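Local coordinates for peroxisomal fatty acid beta-oxidation multifunctional protein MFP2 (Arabidopsis thaliana, PDB 2WTB) that carries out hydration of long-chain enoyl-CoAs and oxidation of 3-hydroxyacyl-CoAs in peroxisomal fatty acid beta-oxidation during seed germination, at residues A[247-250]-A[251-254]; A[515-519]-A[520-524]. All blocks are in the same frame, centred on the assembly; numbering follows the deposited sequence.

Contact 1 (A[247-250]-A[251-254])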
loop_
_atom_site.group_PDB
_atom_site.type_symbol
_atom_site.label_atom_id
_atom_site.label_comp_id
_atom_site.label_asym_id
_atom_site.label_seq_id
_atom_site.Cartn_x
_atom_site.Cartn_y
_atom_site.Cartn_z
ATOM N N HIS A 247 -17.367 -3.927 5.193
ATOM C CA HIS A 247 -17.070 -5.317 4.849
ATOM C C HIS A 247 -16.535 -6.175 6.005
ATOM O O HIS A 247 -16.879 -7.350 6.101
ATOM C CB HIS A 247 -16.163 -5.410 3.612
ATOM C CG HIS A 247 -14.904 -4.607 3.716
ATOM N ND1 HIS A 247 -13.678 -5.178 3.975
ATOM C CD2 HIS A 247 -14.683 -3.277 3.591
ATOM C CE1 HIS A 247 -12.754 -4.233 4.009
ATOM N NE2 HIS A 247 -13.338 -3.073 3.779
ATOM N N PRO A 248 -15.695 -5.600 6.884
ATOM C CA PRO A 248 -15.224 -6.404 8.018
ATOM C C PRO A 248 -16.375 -6.896 8.892
ATOM O O PRO A 248 -16.414 -8.072 9.256
ATOM C CB PRO A 248 -14.344 -5.425 8.800
ATOM C CG PRO A 248 -13.893 -4.436 7.786
ATOM C CD PRO A 248 -15.049 -4.276 6.846
ATOM N N LEU A 249 -17.304 -6.005 9.221
ATOM C CA LEU A 249 -18.458 -6.379 10.030
ATOM C C LEU A 249 -19.327 -7.378 9.279
ATOM O O LEU A 249 -19.878 -8.304 9.873
ATOM C CB LEU A 249 -19.280 -5.144 10.396
ATOM C CG LEU A 249 -18.502 -3.991 11.027
ATOM C CD1 LEU A 249 -19.394 -2.772 11.174
ATOM C CD2 LEU A 249 -17.912 -4.406 12.368
ATOM N N MET A 250 -19.447 -7.180 7.970
ATOM C CA MET A 250 -20.207 -8.093 7.128
ATOM C C MET A 250 -19.559 -9.471 7.118
ATOM O O MET A 250 -20.236 -10.488 6.968
ATOM C CB MET A 250 -20.305 -7.553 5.701
ATOM C CG MET A 250 -21.030 -6.222 5.582
ATOM S SD MET A 250 -21.070 -5.604 3.886
ATOM C CE MET A 250 -22.068 -4.129 4.086
ATOM N N CYS A 251 -18.240 -9.496 7.284
ATOM C CA CYS A 251 -17.495 -10.748 7.318
ATOM C C CYS A 251 -17.662 -11.428 8.671
ATOM O O CYS A 251 -17.720 -12.655 8.757
ATOM C CB CYS A 251 -16.011 -10.500 7.034
ATOM S SG CYS A 251 -14.970 -11.971 7.185
ATOM N N LEU A 252 -17.734 -10.623 9.727
ATOM C CA LEU A 252 -17.933 -11.149 11.070
ATOM C C LEU A 252 -19.314 -11.784 11.191
ATOM O O LEU A 252 -19.499 -12.750 11.931
ATOM C CB LEU A 252 -17.758 -10.048 12.114
ATOM C CG LEU A 252 -16.329 -9.533 12.292
ATOM C CD1 LEU A 252 -16.313 -8.258 13.122
ATOM C CD2 LEU A 252 -15.448 -10.603 12.919
ATOM N N ASP A 253 -20.276 -11.236 10.457
ATOM C CA ASP A 253 -21.616 -11.805 10.404
ATOM C C ASP A 253 -21.570 -13.259 9.949
ATOM O O ASP A 253 -22.095 -14.146 10.621
ATOM C CB ASP A 253 -22.508 -10.999 9.459
ATOM C CG ASP A 253 -22.933 -9.673 10.049
ATOM O OD1 ASP A 253 -22.823 -9.510 11.282
ATOM O OD2 ASP A 253 -23.381 -8.796 9.279
ATOM N N ALA A 254 -20.943 -13.493 8.800
ATOM C CA ALA A 254 -20.842 -14.835 8.244
ATOM C C ALA A 254 -20.195 -15.794 9.235
ATOM O O ALA A 254 -20.535 -16.978 9.280
ATOM C CB ALA A 254 -20.056 -14.812 6.939
#
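Leu249 and Leu252, three residues apart on the opening turns of helix 247-260, touch through one methyl each: Leu249 CD2 lies 4.2 Å from Leu252 CD1. Leu252 also leans back over the preceding turn, its CG 3.4 Å from Pro248 O, an oxygen that already accepts a hydrogen bond from Leu252 N. Cys251 rests its CB on the previous turn, 3.3 Å from Pro248 O. Cys251 N donates to His247 O at 2.8 Å and, weakly, to Pro248 O. The proline, lacking an N-H, fits the first turn, where no earlier carbonyl has to be answered. Its CD sits over the centre of one face of the His247 ring.

Asp253 keeps CG beside its own N (chi1 -74°), and this folds the carboxylate back along the helix, with CG 3.4 Å from Leu249 O. Two acceptors meet there: Asp253 OD1 is 3.5 Å from Leu249 O and gains nothing from it, but that carbonyl accepts a bond from Asp253 N at 3.0 Å, and OD1 forms a salt bridge with Lys235 of helix 224-241, whose charge probably offsets the crowding of oxygens. With an alanine here, Lys235 would probably be left without its acidic mate, and one tie between the two helices would go.

These are i to i+3 and i to i+4 contacts along the first turns of a helix packed among helices 224-241, 263-277 and 160-169. Leu249 and Leu252 touch helix 224-241, and Leu252 also reaches Leu164 on helix 160-169. Met250, extended beyond CG, touches Val273 of helix 263-277. The Cys251 side chain touches Ile167, Leu140 and Ile145, on the side of the predicted hydratase/isomerase site.

Contact 2 (A[515-519]-A[520-524])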
loop_
_atom_site.group_PDB
_atom_site.type_symbol
_atom_site.label_atom_id
_atom_site.label_comp_id
_atom_site.label_asym_id
_atom_site.label_seq_id
_atom_site.Cartn_x
_atom_site.Cartn_y
_atom_site.Cartn_z
ATOM N N CYS A 515 -11.532 33.224 8.825
ATOM C CA CYS A 515 -12.905 33.627 8.555
ATOM C C CYS A 515 -13.844 33.270 9.705
ATOM O O CYS A 515 -15.042 33.549 9.646
ATOM C CB CYS A 515 -13.399 33.007 7.249
ATOM S SG CYS A 515 -12.676 33.755 5.775
ATOM N N GLY A 516 -13.294 32.650 10.745
ATOM C CA GLY A 516 -14.062 32.341 11.938
ATOM C C GLY A 516 -14.220 30.859 12.227
ATOM O O GLY A 516 -14.564 30.473 13.344
ATOM N N ALA A 517 -13.969 30.027 11.221
ATOM C CA ALA A 517 -14.134 28.584 11.365
ATOM C C ALA A 517 -13.264 28.019 12.485
ATOM O O ALA A 517 -12.056 28.250 12.519
ATOM C CB ALA A 517 -13.831 27.881 10.046
ATOM N N ASP A 518 -13.885 27.280 13.400
ATOM C CA ASP A 518 -13.161 26.639 14.493
ATOM C C ASP A 518 -12.191 25.587 13.953
ATOM O O ASP A 518 -12.607 24.617 13.316
ATOM C CB ASP A 518 -14.142 26.000 15.476
ATOM C CG ASP A 518 -13.480 25.574 16.772
ATOM O OD1 ASP A 518 -12.379 24.987 16.716
ATOM O OD2 ASP A 518 -14.064 25.822 17.850
ATOM N N PRO A 519 -10.888 25.777 14.214
ATOM C CA PRO A 519 -9.824 24.910 13.691
ATOM C C PRO A 519 -9.988 23.458 14.126
ATOM O O PRO A 519 -9.760 22.546 13.331
ATOM C CB PRO A 519 -8.551 25.496 14.315
ATOM C CG PRO A 519 -8.912 26.888 14.705
ATOM C CD PRO A 519 -10.358 26.844 15.078
ATOM N N TYR A 520 -10.372 23.256 15.382
ATOM C CA TYR A 520 -10.492 21.914 15.941
ATOM C C TYR A 520 -11.660 21.146 15.329
ATOM O O TYR A 520 -11.615 19.921 15.221
ATOM C CB TYR A 520 -10.614 21.984 17.464
ATOM C CG TYR A 520 -9.519 22.808 18.103
ATOM C CD1 TYR A 520 -8.264 22.265 18.341
ATOM C CD2 TYR A 520 -9.737 24.133 18.454
ATOM C CE1 TYR A 520 -7.258 23.018 18.919
ATOM C CE2 TYR A 520 -8.738 24.892 19.031
ATOM C CZ TYR A 520 -7.501 24.331 19.262
ATOM O OH TYR A 520 -6.505 25.086 19.838
ATOM N N LEU A 521 -12.701 21.869 14.927
ATOM C CA LEU A 521 -13.800 21.261 14.186
ATOM C C LEU A 521 -13.287 20.794 12.828
ATOM O O LEU A 521 -13.602 19.692 12.378
ATOM C CB LEU A 521 -14.949 22.254 14.001
ATOM C CG LEU A 521 -15.610 22.822 15.259
ATOM C CD1 LEU A 521 -16.734 23.779 14.886
ATOM C CD2 LEU A 521 -16.128 21.707 16.156
ATOM N N ILE A 522 -12.493 21.643 12.182
ATOM C CA ILE A 522 -11.876 21.308 10.904
ATOM C C ILE A 522 -11.134 19.979 11.000
ATOM O O ILE A 522 -11.380 19.060 10.218
ATOM C CB ILE A 522 -10.873 22.391 10.459
ATOM C CG1 ILE A 522 -11.539 23.768 10.416
ATOM C CG2 ILE A 522 -10.271 22.039 9.104
ATOM C CD1 ILE A 522 -12.491 23.956 9.256
ATOM N N ASP A 523 -10.228 19.885 11.969
ATOM C CA ASP A 523 -9.425 18.683 12.162
ATOM C C ASP A 523 -10.284 17.447 12.405
ATOM O O ASP A 523 -10.035 16.390 11.826
ATOM C CB ASP A 523 -8.438 18.872 13.316
ATOM C CG ASP A 523 -7.248 19.727 12.928
ATOM O OD1 ASP A 523 -7.285 20.343 11.843
ATOM O OD2 ASP A 523 -6.273 19.782 13.706
ATOM N N ARG A 524 -11.293 17.585 13.257
ATOM C CA ARG A 524 -12.160 16.462 13.597
ATOM C C ARG A 524 -12.968 15.994 12.390
ATOM O O ARG A 524 -13.146 14.794 12.176
ATOM C CB ARG A 524 -13.096 16.835 14.749
#
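Asp518 caps helix 519-529 at its N-terminus and touches three of the residues that follow. CG, anti to the backbone N (chi1 -168°), sits beside the carbonyl carbon, on the side of the following residues, where OD1 can meet Tyr520 N. CB lies 3.5 Å from Leu521 CD1, the two side chains crossing at about a right angle, and CG approaches Leu521 CG at 3.8 Å. At the tip, OD1 accepts a hydrogen bond from Tyr520 N at 3.0 Å, nearly along its C-O axis though bent at the hydrogen (136°): an N-cap bond. The same OD1 stands 3.3 Å from Tyr520 CD2, at the ring edge and near its plane. The main chain adds a straighter link, Ile522 N to Asp518 O at 3.2 Å (161°), and a weak one from Leu521 N.

Two residues before the cap, Gly516 takes a positive phi in the Schellman motif that ends helix 498-514. Ala517 and Pro519 lie back on that helix, at Leu512 and Val513. Ile522 packs on Pro535 and Phe536, Pro519 also touches Phe536, and the Asp523 carboxylate accepts hydrogen bonds from the amides of Phe536 and Arg537 in helix 535-542.

Overall arrangement
Contact 1 and contact 2 follow each other along the chain without touching: their centres are 35 Å apart and their nearest atoms about 19 Å. They belong to different catalytic halves, with the NAD-binding region of the dehydrogenase lying between them in sequence. Contact 1 is the one close to the predicted hydratase/isomerase site. The side chain of Cys251 is about 7 Å from that of Glu139 and about 9 Å from that of Glu119, the predicted proton acceptor and nucleophile, and it touches Leu140, next to Glu139, consistent with helix 247-260 lying beside the site. Residues 515-524, in the C-terminal domain of the dehydrogenase, lie away from both glutamates and join consecutive helices of that domain.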